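Long-range contact in kinesin-like protein (PDB 5X3E), which is a kinesin-6 motor protein that probably uses ATP hydrolysis to work along microtubules: residues A[296-301]-A[328-333]. Numbering follows the deposited sequence.
Sequences HSVFTI and QLCLVD
Ser297 and Asp333 form the first of three hydrogen-bonded pairs that join these antiparallel neighbours in the central sheet of the kinesin motor domain, a P-loop NTPase fold; the short strand axes run at 162° to each other, 4.6 Å apart. The pair is asymmetric: Asp333 N reaches Ser297 O at 2.9 Å within the carbonyl plane, whereas Ser297 N sits well above the plane of the Asp333 carbonyl. Asp333, whose OD1 makes a weak hydrogen bond to Thr118, ends its strand against the probable Walker A loop, as expected for the aspartate of the kinesin DxxG switch II motif.

Val298, a non-hydrogen-bonded partner of Val332, lies side by side with it on the face shared with Thr300 and Cys330. Its CG1, set anti to the backbone N (chi1 -178°), comes 3.6 Å from Cys330 SG. Phe299 pairs with Leu331 through two nearly straight bonds, while its ring leads away to meet Tyr221 and Phe274 edge-to-face beside helix 141-152.

Thr300 divides its branches between two residues of the other strand. OG1, anti to the carbonyl carbon, lies 3.6 Å from Cys330 SG; CG2, beside that carbon, rests against the Gln328 amide, 3.8 Å from its CD. A glycine here would probably deprive the Gln328 amide of its methyl neighbour and Cys330 SG of its hydroxyl contact, opening a gap between them.

Ile301 returns to the face of Phe299, its CB 4.5 Å from Leu329 CB and its CD1 near Leu331, with Leu146 and Ile149 of helix 141-152 packing against it. Its carbonyl receives Leu329 N in plane and also meets a second hydrogen: Gln328 CA approaches Ile301 O to 3.4 Å, a CA-H...O contact with 144° at the hydrogen.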
ATOM      1  N   HIS A 296       7.518  -0.895  -8.979  1.00 54.16           N
ATOM      2  CA  HIS A 296       6.601  -1.068  -7.860  1.00 49.60           C
ATOM      3  C   HIS A 296       6.607   0.210  -7.033  1.00 56.38           C
ATOM      4  O   HIS A 296       7.675   0.724  -6.685  1.00 66.84           O
ATOM      5  CB  HIS A 296       6.994  -2.255  -6.972  1.00 49.93           C
ATOM      6  CG  HIS A 296       7.295  -3.516  -7.720  1.00 57.92           C
ATOM      7  ND1 HIS A 296       6.320  -4.266  -8.344  1.00 56.59           N
ATOM      8  CD2 HIS A 296       8.462  -4.176  -7.920  1.00 57.47           C
ATOM      9  CE1 HIS A 296       6.875  -5.327  -8.903  1.00 68.35           C
ATOM     10  NE2 HIS A 296       8.174  -5.296  -8.661  1.00 55.12           N
ATOM     11  N   SER A 297       5.423   0.722  -6.719  1.00 46.32           N
ATOM     12  CA  SER A 297       5.303   1.927  -5.911  1.00 52.60           C
ATOM     13  C   SER A 297       4.699   1.568  -4.560  1.00 52.53           C
ATOM     14  O   SER A 297       3.650   0.916  -4.494  1.00 46.49           O
ATOM     15  CB  SER A 297       4.457   2.985  -6.624  1.00 44.63           C
ATOM     16  OG  SER A 297       3.198   2.459  -6.971  1.00 77.88           O
ATOM     17  N   VAL A 298       5.350   2.017  -3.491  1.00 48.93           N
ATOM     18  CA  VAL A 298       4.998   1.634  -2.128  1.00 44.78           C
ATOM     19  C   VAL A 298       4.670   2.903  -1.357  1.00 47.59           C
ATOM     20  O   VAL A 298       5.561   3.708  -1.052  1.00 42.40           O
ATOM     21  CB  VAL A 298       6.129   0.848  -1.448  1.00 47.62           C
ATOM     22  CG1 VAL A 298       5.715   0.422  -0.048  1.00 43.41           C
ATOM     23  CG2 VAL A 298       6.520  -0.359  -2.298  1.00 45.67           C
ATOM     24  N   PHE A 299       3.395   3.088  -1.046  1.00 40.40           N
ATOM     25  CA  PHE A 299       2.936   4.234  -0.274  1.00 43.98           C
ATOM     26  C   PHE A 299       2.489   3.721   1.091  1.00 45.41           C
ATOM     27  O   PHE A 299       1.537   2.942   1.187  1.00 45.14           O
ATOM     28  CB  PHE A 299       1.817   4.967  -1.005  1.00 38.85           C
ATOM     29  CG  PHE A 299       1.436   6.271  -0.369  1.00 52.51           C
ATOM     30  CD1 PHE A 299       2.130   7.431  -0.662  1.00 43.19           C
ATOM     31  CD2 PHE A 299       0.376   6.338   0.522  1.00 45.44           C
ATOM     32  CE1 PHE A 299       1.778   8.633  -0.077  1.00 49.98           C
ATOM     33  CE2 PHE A 299       0.020   7.539   1.110  1.00 43.23           C
ATOM     34  CZ  PHE A 299       0.721   8.688   0.810  1.00 47.30           C
ATOM     35  N   THR A 300       3.201   4.120   2.141  1.00 52.35           N
ATOM     36  CA  THR A 300       2.949   3.617   3.486  1.00 41.51           C
ATOM     37  C   THR A 300       2.384   4.733   4.353  1.00 40.98           C
ATOM     38  O   THR A 300       3.027   5.775   4.530  1.00 53.65           O
ATOM     39  CB  THR A 300       4.226   3.059   4.106  1.00 51.89           C
ATOM     40  OG1 THR A 300       4.734   2.003   3.280  1.00 50.27           O
ATOM     41  CG2 THR A 300       3.938   2.519   5.496  1.00 55.99           C
ATOM     42  N   ILE A 301       1.196   4.505   4.900  1.00 36.37           N
ATOM     43  CA  ILE A 301       0.555   5.419   5.837  1.00 35.61           C
ATOM     44  C   ILE A 301       0.845   4.924   7.243  1.00 46.56           C
ATOM     45  O   ILE A 301       0.470   3.802   7.602  1.00 52.44           O
ATOM     46  CB  ILE A 301      -0.959   5.510   5.586  1.00 42.17           C
ATOM     47  CG1 ILE A 301      -1.233   5.823   4.114  1.00 45.98           C
ATOM     48  CG2 ILE A 301      -1.583   6.561   6.497  1.00 34.28           C
ATOM     49  CD1 ILE A 301      -2.644   5.539   3.675  1.00 47.42           C
ATOM     50  N   GLN A 328       0.830   0.552  10.556  1.00 50.37           N
ATOM     51  CA  GLN A 328       1.037   0.843   9.143  1.00 52.38           C
ATOM     52  C   GLN A 328      -0.114   0.341   8.290  1.00 52.22           C
ATOM     53  O   GLN A 328      -0.608  -0.775   8.486  1.00 48.46           O
ATOM     54  CB  GLN A 328       2.299   0.185   8.602  1.00 42.05           C
ATOM     55  CG  GLN A 328       3.586   0.740   9.098  1.00 67.12           C
ATOM     56  CD  GLN A 328       4.752   0.177   8.320  1.00 57.25           C
ATOM     57  OE1 GLN A 328       4.588  -0.749   7.519  1.00 42.47           O
ATOM     58  NE2 GLN A 328       5.936   0.727   8.548  1.00 73.90           N
ATOM     59  N   LEU A 329      -0.498   1.151   7.310  1.00 43.76           N
ATOM     60  CA  LEU A 329      -1.296   0.693   6.184  1.00 44.01           C
ATOM     61  C   LEU A 329      -0.474   0.956   4.934  1.00 48.04           C
ATOM     62  O   LEU A 329      -0.161   2.110   4.622  1.00 50.85           O
ATOM     63  CB  LEU A 329      -2.652   1.399   6.123  1.00 45.45           C
ATOM     64  CG  LEU A 329      -3.781   0.678   5.377  1.00 52.63           C
ATOM     65  CD1 LEU A 329      -5.124   1.307   5.690  1.00 59.12           C
ATOM     66  CD2 LEU A 329      -3.550   0.686   3.885  1.00 42.42           C
ATOM     67  N   CYS A 330      -0.125  -0.111   4.228  1.00 37.92           N
ATOM     68  CA  CYS A 330       0.808  -0.049   3.118  1.00 41.78           C
ATOM     69  C   CYS A 330       0.086  -0.427   1.830  1.00 41.86           C
ATOM     70  O   CYS A 330      -0.467  -1.526   1.722  1.00 45.68           O
ATOM     71  CB  CYS A 330       1.998  -0.972   3.376  1.00 48.56           C
ATOM     72  SG  CYS A 330       3.157  -0.999   2.020  1.00 64.11           S
ATOM     73  N   LEU A 331       0.102   0.484   0.859  1.00 43.64           N
ATOM     74  CA  LEU A 331      -0.582   0.322  -0.419  1.00 48.59           C
ATOM     75  C   LEU A 331       0.471   0.235  -1.516  1.00 47.64           C
ATOM     76  O   LEU A 331       1.258   1.170  -1.698  1.00 65.85           O
ATOM     77  CB  LEU A 331      -1.533   1.493  -0.674  1.00 50.31           C
ATOM     78  CG  LEU A 331      -2.636   1.694   0.368  1.00 51.78           C
ATOM     79  CD1 LEU A 331      -3.292   3.043   0.173  1.00 54.82           C
ATOM     80  CD2 LEU A 331      -3.668   0.577   0.277  1.00 51.89           C
ATOM     81  N   VAL A 332       0.481  -0.878  -2.246  1.00 47.24           N
ATOM     82  CA  VAL A 332       1.536  -1.183  -3.206  1.00 41.87           C
ATOM     83  C   VAL A 332       0.909  -1.337  -4.581  1.00 55.50           C
ATOM     84  O   VAL A 332       0.006  -2.164  -4.770  1.00 68.87           O
ATOM     85  CB  VAL A 332       2.303  -2.456  -2.821  1.00 57.78           C
ATOM     86  CG1 VAL A 332       3.404  -2.745  -3.836  1.00 52.44           C
ATOM     87  CG2 VAL A 332       2.869  -2.317  -1.418  1.00 46.96           C
ATOM     88  N   ASP A 333       1.393  -0.550  -5.537  1.00 53.08           N
ATOM     89  CA  ASP A 333       0.940  -0.613  -6.923  1.00 56.00           C
ATOM     90  C   ASP A 333       2.034  -1.330  -7.708  1.00 63.62           C
ATOM     91  O   ASP A 333       3.024  -0.720  -8.120  1.00 63.21           O
ATOM     92  CB  ASP A 333       0.658   0.783  -7.468  1.00 58.27           C
ATOM     93  CG  ASP A 333      -0.010   0.755  -8.828  1.00 76.16           C
ATOM     94  OD1 ASP A 333      -0.439  -0.338  -9.245  1.00 77.01           O
ATOM     95  OD2 ASP A 333      -0.103   1.818  -9.479  1.00 82.61           O
TER